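Local coordinates for protein Ras-3 from Cryphonectria parasitica (Cryphonectria parasitica, PDB 4KU4) that belongs to the Ras family of P-loop small G proteins and binds guanosine-5'-diphosphate and magnesium, at residues Ala10-Glu22 / Asp58-Ala70. Sequence-based numbering, arbitrary orientation.
Sequences AGKITDKIAMLGE and DGIPSHLEILDTA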
ATOM      1  N   ALA A  10      -0.709  -4.240 -25.296  1.00 31.61           N
ATOM      2  CA  ALA A  10      -0.595  -2.885 -24.772  1.00 29.73           C
ATOM      3  C   ALA A  10      -1.890  -2.475 -24.092  1.00 24.99           C
ATOM      4  O   ALA A  10      -2.979  -2.773 -24.578  1.00 25.88           O
ATOM      5  CB  ALA A  10      -0.250  -1.913 -25.878  1.00 24.38           C
ATOM      6  N   GLY A  11      -1.761  -1.807 -22.950  1.00 27.95           N
ATOM      7  CA  GLY A  11      -2.907  -1.286 -22.231  1.00 17.52           C
ATOM      8  C   GLY A  11      -3.438  -2.206 -21.152  1.00 15.97           C
ATOM      9  O   GLY A  11      -4.199  -1.780 -20.289  1.00 15.36           O
ATOM     10  N   LYS A  12      -3.063  -3.477 -21.203  1.00 17.40           N
ATOM     11  CA  LYS A  12      -3.509  -4.447 -20.198  1.00 12.09           C
ATOM     12  C   LYS A  12      -2.929  -4.157 -18.815  1.00 15.08           C
ATOM     13  O   LYS A  12      -1.953  -3.418 -18.677  1.00 16.26           O
ATOM     14  CB  LYS A  12      -3.150  -5.884 -20.627  1.00 18.33           C
ATOM     15  CG  LYS A  12      -3.843  -6.333 -21.920  1.00 23.33           C
ATOM     16  CD  LYS A  12      -5.341  -6.111 -21.835  1.00 21.60           C
ATOM     17  CE  LYS A  12      -6.085  -6.661 -23.059  1.00 21.80           C
ATOM     18  NZ  LYS A  12      -5.704  -5.972 -24.322  1.00 32.99           N
ATOM     19  N   ILE A  13      -3.560  -4.720 -17.795  1.00 12.90           N
ATOM     20  CA  ILE A  13      -3.074  -4.608 -16.430  1.00 15.90           C
ATOM     21  C   ILE A  13      -1.665  -5.158 -16.350  1.00 14.39           C
ATOM     22  O   ILE A  13      -1.395  -6.255 -16.829  1.00 14.80           O
ATOM     23  CB  ILE A  13      -4.001  -5.374 -15.475  1.00 12.19           C
ATOM     24  CG1 ILE A  13      -5.377  -4.717 -15.475  1.00 11.51           C
ATOM     25  CG2 ILE A  13      -3.433  -5.401 -14.067  1.00 11.50           C
ATOM     26  CD1 ILE A  13      -5.329  -3.244 -15.173  1.00 11.89           C
ATOM     27  N   THR A  14      -0.754  -4.383 -15.768  1.00  9.75           N
ATOM     28  CA  THR A  14       0.622  -4.820 -15.653  1.00  9.81           C
ATOM     29  C   THR A  14       0.999  -5.233 -14.226  1.00 11.70           C
ATOM     30  O   THR A  14       1.910  -6.034 -14.032  1.00 13.32           O
ATOM     31  CB  THR A  14       1.577  -3.718 -16.115  1.00 11.73           C
ATOM     32  OG1 THR A  14       1.394  -2.568 -15.285  1.00 11.08           O
ATOM     33  CG2 THR A  14       1.271  -3.337 -17.551  1.00 14.39           C
ATOM     34  N   ASP A  15       0.297  -4.688 -13.240  1.00  9.10           N
ATOM     35  CA  ASP A  15       0.637  -4.938 -11.833  1.00  9.07           C
ATOM     36  C   ASP A  15      -0.583  -5.010 -10.926  1.00 13.06           C
ATOM     37  O   ASP A  15      -1.450  -4.137 -10.969  1.00 11.06           O
ATOM     38  CB  ASP A  15       1.576  -3.851 -11.325  1.00 12.60           C
ATOM     39  CG  ASP A  15       2.894  -3.843 -12.054  1.00 15.92           C
ATOM     40  OD1 ASP A  15       3.764  -4.679 -11.709  1.00 17.00           O
ATOM     41  OD2 ASP A  15       3.065  -2.992 -12.956  1.00 17.94           O
ATOM     42  N   LYS A  16      -0.627  -6.035 -10.080  1.00  8.10           N
ATOM     43  CA  LYS A  16      -1.742  -6.216  -9.158  1.00  8.46           C
ATOM     44  C   LYS A  16      -1.290  -5.894  -7.749  1.00 11.14           C
ATOM     45  O   LYS A  16      -0.458  -6.594  -7.184  1.00 12.44           O
ATOM     46  CB  LYS A  16      -2.266  -7.658  -9.230  1.00  8.46           C
ATOM     47  CG  LYS A  16      -3.017  -7.994 -10.507  1.00 16.56           C
ATOM     48  CD  LYS A  16      -2.962  -9.484 -10.779  1.00 19.10           C
ATOM     49  CE  LYS A  16      -3.870  -9.897 -11.929  1.00 34.53           C
ATOM     50  NZ  LYS A  16      -3.519 -11.262 -12.457  1.00 34.51           N
ATOM     51  N   ILE A  17      -1.838  -4.828  -7.186  1.00  6.10           N
ATOM     52  CA  ILE A  17      -1.482  -4.395  -5.851  1.00  7.31           C
ATOM     53  C   ILE A  17      -2.666  -4.554  -4.903  1.00  9.54           C
ATOM     54  O   ILE A  17      -3.795  -4.194  -5.250  1.00  9.18           O
ATOM     55  CB  ILE A  17      -1.105  -2.909  -5.857  1.00  7.49           C
ATOM     56  CG1 ILE A  17      -0.067  -2.628  -6.944  1.00  8.86           C
ATOM     57  CG2 ILE A  17      -0.613  -2.513  -4.503  1.00 11.38           C
ATOM     58  CD1 ILE A  17       0.276  -1.166  -7.089  1.00  9.55           C
ATOM     59  N   ALA A  18      -2.415  -5.080  -3.702  1.00  8.19           N
ATOM     60  CA  ALA A  18      -3.457  -5.102  -2.679  1.00 11.62           C
ATOM     61  C   ALA A  18      -3.213  -4.061  -1.566  1.00  7.58           C
ATOM     62  O   ALA A  18      -2.093  -3.893  -1.102  1.00  7.66           O
ATOM     63  CB  ALA A  18      -3.635  -6.523  -2.097  1.00 13.87           C
ATOM     64  N   MET A  19      -4.270  -3.348  -1.179  1.00  9.37           N
ATOM     65  CA  MET A  19      -4.253  -2.513   0.027  1.00 11.38           C
ATOM     66  C   MET A  19      -4.542  -3.354   1.258  1.00  8.09           C
ATOM     67  O   MET A  19      -5.479  -4.134   1.264  1.00  8.36           O
ATOM     68  CB  MET A  19      -5.320  -1.434  -0.063  1.00 11.31           C
ATOM     69  CG  MET A  19      -5.283  -0.673  -1.356  1.00 11.16           C
ATOM     70  SD  MET A  19      -3.763   0.270  -1.530  1.00  9.92           S
ATOM     71  CE  MET A  19      -3.981   1.495  -0.246  1.00 17.88           C
ATOM     72  N   LEU A  20      -3.718  -3.199   2.282  1.00  7.01           N
ATOM     73  CA  LEU A  20      -4.001  -3.804   3.596  1.00  7.01           C
ATOM     74  C   LEU A  20      -3.860  -2.751   4.688  1.00 12.47           C
ATOM     75  O   LEU A  20      -3.210  -1.721   4.484  1.00  8.28           O
ATOM     76  CB  LEU A  20      -3.051  -4.970   3.871  1.00  9.93           C
ATOM     77  CG  LEU A  20      -3.068  -6.140   2.889  1.00 11.20           C
ATOM     78  CD1 LEU A  20      -1.864  -7.078   3.099  1.00 11.59           C
ATOM     79  CD2 LEU A  20      -4.387  -6.890   2.981  1.00 13.55           C
ATOM     80  N   GLY A  21      -4.470  -3.019   5.840  1.00  9.12           N
ATOM     81  CA  GLY A  21      -4.481  -2.095   6.960  1.00  9.05           C
ATOM     82  C   GLY A  21      -5.805  -2.112   7.709  1.00 11.11           C
ATOM     83  O   GLY A  21      -6.839  -2.489   7.158  1.00 10.71           O
ATOM     84  N   GLU A  22      -5.783  -1.699   8.973  1.00 10.05           N
ATOM     85  CA  GLU A  22      -7.021  -1.639   9.745  1.00  9.84           C
ATOM     86  C   GLU A  22      -7.992  -0.626   9.166  1.00 11.63           C
ATOM     87  O   GLU A  22      -7.618   0.224   8.358  1.00 15.65           O
ATOM     88  CB  GLU A  22      -6.734  -1.263  11.196  1.00 21.31           C
ATOM     89  CG  GLU A  22      -6.120  -2.362  12.022  1.00 28.33           C
ATOM     90  CD  GLU A  22      -6.141  -2.032  13.505  1.00 30.36           C
ATOM     91  OE1 GLU A  22      -5.981  -0.838  13.853  1.00 22.31           O
ATOM     92  OE2 GLU A  22      -6.330  -2.962  14.315  1.00 37.27           O
ATOM     93  N   ASP A  58       8.745   5.785 -14.349  1.00 10.28           N
ATOM     94  CA  ASP A  58      10.130   5.784 -14.802  1.00  9.53           C
ATOM     95  C   ASP A  58      10.237   5.366 -16.265  1.00 11.55           C
ATOM     96  O   ASP A  58      10.988   4.456 -16.603  1.00 14.38           O
ATOM     97  CB  ASP A  58      10.993   4.879 -13.907  1.00 11.72           C
ATOM     98  CG  ASP A  58      11.022   5.347 -12.472  1.00 11.21           C
ATOM     99  OD1 ASP A  58      10.706   6.535 -12.235  1.00 18.25           O
ATOM    100  OD2 ASP A  58      11.362   4.540 -11.581  1.00 16.65           O
ATOM    101  N   GLY A  59       9.457   6.028 -17.115  1.00 11.06           N
ATOM    102  CA  GLY A  59       9.522   5.838 -18.556  1.00 11.86           C
ATOM    103  C   GLY A  59       8.764   4.645 -19.108  1.00 11.13           C
ATOM    104  O   GLY A  59       8.613   4.519 -20.318  1.00 11.48           O
ATOM    105  N   ILE A  60       8.306   3.754 -18.233  1.00 10.21           N
ATOM    106  CA  ILE A  60       7.604   2.553 -18.671  1.00 13.24           C
ATOM    107  C   ILE A  60       6.095   2.673 -18.436  1.00 15.77           C
ATOM    108  O   ILE A  60       5.658   2.811 -17.289  1.00 11.65           O
ATOM    109  CB  ILE A  60       8.106   1.297 -17.921  1.00 16.33           C
ATOM    110  CG1 ILE A  60       9.626   1.179 -18.005  1.00 17.21           C
ATOM    111  CG2 ILE A  60       7.411   0.036 -18.456  1.00 14.38           C
ATOM    112  CD1 ILE A  60      10.156   1.204 -19.407  1.00 17.03           C
ATOM    113  N   PRO A  61       5.292   2.625 -19.515  1.00 16.61           N
ATOM    114  CA  PRO A  61       3.833   2.641 -19.341  1.00 15.25           C
ATOM    115  C   PRO A  61       3.403   1.453 -18.502  1.00 20.40           C
ATOM    116  O   PRO A  61       3.810   0.322 -18.793  1.00 12.75           O
ATOM    117  CB  PRO A  61       3.304   2.485 -20.773  1.00 17.21           C
ATOM    118  CG  PRO A  61       4.417   3.019 -21.641  1.00 19.83           C
ATOM    119  CD  PRO A  61       5.670   2.567 -20.941  1.00 13.41           C
ATOM    120  N   SER A  62       2.598   1.725 -17.478  1.00 14.08           N
ATOM    121  CA  SER A  62       2.124   0.715 -16.531  1.00 10.79           C
ATOM    122  C   SER A  62       0.630   0.895 -16.298  1.00 13.21           C
ATOM    123  O   SER A  62       0.094   1.990 -16.463  1.00 12.09           O
ATOM    124  CB  SER A  62       2.865   0.836 -15.199  1.00 17.20           C
ATOM    125  OG  SER A  62       4.263   0.982 -15.407  1.00 15.78           O
ATOM    126  N   HIS A  63      -0.039  -0.185 -15.914  1.00 10.26           N
ATOM    127  CA  HIS A  63      -1.468  -0.141 -15.616  1.00  8.40           C
ATOM    128  C   HIS A  63      -1.676  -0.903 -14.316  1.00 11.45           C
ATOM    129  O   HIS A  63      -1.642  -2.123 -14.288  1.00 11.04           O
ATOM    130  CB  HIS A  63      -2.275  -0.755 -16.767  1.00 10.97           C
ATOM    131  CG  HIS A  63      -3.750  -0.458 -16.709  1.00  9.17           C
ATOM    132  ND1 HIS A  63      -4.608  -0.763 -17.740  1.00 11.07           N
ATOM    133  CD2 HIS A  63      -4.507   0.117 -15.743  1.00  9.56           C
ATOM    134  CE1 HIS A  63      -5.834  -0.383 -17.417  1.00  8.40           C
ATOM    135  NE2 HIS A  63      -5.799   0.154 -16.214  1.00 11.54           N
ATOM    136  N   LEU A  64      -1.860  -0.160 -13.236  1.00  8.02           N
ATOM    137  CA  LEU A  64      -1.970  -0.739 -11.910  1.00 10.07           C
ATOM    138  C   LEU A  64      -3.430  -1.074 -11.636  1.00  8.37           C
ATOM    139  O   LEU A  64      -4.321  -0.280 -11.922  1.00  9.43           O
ATOM    140  CB  LEU A  64      -1.457   0.247 -10.867  1.00  7.82           C
ATOM    141  CG  LEU A  64      -0.134   0.962 -11.175  1.00 13.87           C
ATOM    142  CD1 LEU A  64       0.293   1.906 -10.037  1.00 10.48           C
ATOM    143  CD2 LEU A  64       0.955  -0.065 -11.460  1.00 14.32           C
ATOM    144  N   GLU A  65      -3.672  -2.268 -11.105  1.00  6.31           N
ATOM    145  CA  GLU A  65      -4.996  -2.639 -10.630  1.00 10.06           C
ATOM    146  C   GLU A  65      -4.872  -2.765  -9.118  1.00  7.73           C
ATOM    147  O   GLU A  65      -4.102  -3.582  -8.615  1.00 11.74           O
ATOM    148  CB  GLU A  65      -5.454  -3.959 -11.263  1.00 11.22           C
ATOM    149  CG  GLU A  65      -6.882  -4.373 -10.912  1.00 15.19           C
ATOM    150  CD  GLU A  65      -7.424  -5.380 -11.902  1.00 20.53           C
ATOM    151  OE1 GLU A  65      -8.390  -5.046 -12.623  1.00 19.23           O
ATOM    152  OE2 GLU A  65      -6.868  -6.497 -11.979  1.00 20.89           O
ATOM    153  N   ILE A  66      -5.618  -1.939  -8.394  1.00  7.94           N
ATOM    154  CA  ILE A  66      -5.459  -1.882  -6.943  1.00  7.75           C
ATOM    155  C   ILE A  66      -6.703  -2.421  -6.257  1.00 12.16           C
ATOM    156  O   ILE A  66      -7.796  -1.883  -6.415  1.00 10.15           O
ATOM    157  CB  ILE A  66      -5.177  -0.435  -6.475  1.00 12.70           C
ATOM    158  CG1 ILE A  66      -3.888   0.079  -7.114  1.00 15.23           C
ATOM    159  CG2 ILE A  66      -5.043  -0.365  -4.966  1.00  8.34           C
ATOM    160  CD1 ILE A  66      -4.048   1.403  -7.770  1.00 14.70           C
ATOM    161  N   LEU A  67      -6.514  -3.500  -5.505  1.00  7.25           N
ATOM    162  CA  LEU A  67      -7.568  -4.069  -4.682  1.00 10.23           C
ATOM    163  C   LEU A  67      -7.716  -3.330  -3.350  1.00  9.54           C
ATOM    164  O   LEU A  67      -6.861  -3.418  -2.475  1.00  8.38           O
ATOM    165  CB  LEU A  67      -7.298  -5.558  -4.442  1.00  8.35           C
ATOM    166  CG  LEU A  67      -8.433  -6.294  -3.735  1.00 11.37           C
ATOM    167  CD1 LEU A  67      -9.649  -6.414  -4.628  1.00 20.29           C
ATOM    168  CD2 LEU A  67      -7.967  -7.665  -3.268  1.00 20.52           C
ATOM    169  N   ASP A  68      -8.802  -2.581  -3.208  1.00 11.08           N
ATOM    170  CA  ASP A  68      -9.127  -1.949  -1.941  1.00 12.39           C
ATOM    171  C   ASP A  68      -9.785  -3.052  -1.129  1.00 12.76           C
ATOM    172  O   ASP A  68     -10.423  -3.945  -1.700  1.00 11.05           O
ATOM    173  CB  ASP A  68     -10.089  -0.770  -2.173  1.00  9.01           C
ATOM    174  CG  ASP A  68     -10.284   0.095  -0.936  1.00 11.14           C
ATOM    175  OD1 ASP A  68      -9.548  -0.082   0.051  1.00 11.46           O
ATOM    176  OD2 ASP A  68     -11.174   0.971  -0.951  1.00 11.67           O
ATOM    177  N   THR A  69      -9.588  -3.028   0.185  1.00 10.98           N
ATOM    178  CA  THR A  69     -10.058  -4.113   1.044  1.00 11.52           C
ATOM    179  C   THR A  69     -10.681  -3.585   2.320  1.00 16.94           C
ATOM    180  O   THR A  69     -10.444  -2.457   2.735  1.00 11.72           O
ATOM    181  CB  THR A  69      -8.918  -5.063   1.460  1.00 12.12           C
ATOM    182  OG1 THR A  69      -7.957  -4.345   2.251  1.00 13.03           O
ATOM    183  CG2 THR A  69      -8.221  -5.679   0.232  1.00  8.94           C
ATOM    184  N   ALA A  70     -11.463  -4.445   2.960  1.00 17.81           N
ATOM    185  CA  ALA A  70     -12.100  -4.118   4.220  1.00 17.84           C
ATOM    186  C   ALA A  70     -12.942  -5.313   4.637  1.00 23.58           C
ATOM    187  O   ALA A  70     -13.496  -6.000   3.781  1.00 25.19           O
ATOM    188  CB  ALA A  70     -12.964  -2.895   4.073  1.00 24.81           C
TER
HETATM  189  O   HOH W   1      -7.732  -4.786   4.960  1.00 23.41           O
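Two neighbouring parallel strands of the Ras-type sheet, 15-20 and 60-67, pair through a ladder that begins at Asp15 with Leu64 and runs to Ala18 with Leu67. Glu65 N donates to Asp15 O at 2.9 Å, and Ile17 carries the ladder on by giving its N to Glu65 O and its O to Leu67 N. Before the ladder the chain 11-14 curls round the His63 side chain. With CG anti to the backbone N (chi1 -166°), the imidazole reaches back so that ND1 donates to Gly11 O at 2.8 Å, an acceptor lying in the ring plane, while Ile13 CD1 sits 3.4 Å from the ring centroid, 5° off the normal: a CH-pi contact that, with the edge bond, restrains ring rotation. Thr14 grips the same residue twice, since its N donates to His63 O and its OG1 accepts from His63 N at 2.9 Å; that hydroxyl in turn donates to Asp15 OD2 from above the carboxylate plane. This strand order, 60-67 beside 15-20 with 88-94 on its other side, is that of the P-loop G-domain. On the face turned to helices 27-35 and 182-196, Met19 CG lies 3.6 Å from Ile66 CG2, and the bend at chi2 brings SD to the same methyl. Past the end of strand 60-67, Thr69 OG1 donates to Met19 O at 2.7 Å, 39° out of the carbonyl plane, and accepts from a water that weakly reaches Gly21 O, in the probable Walker A loop. The side chain of adjacent Asp68 lies about 4 Å from a bound magnesium ion, and its OD2 is hydrogen-bonded to Thr28 OG1.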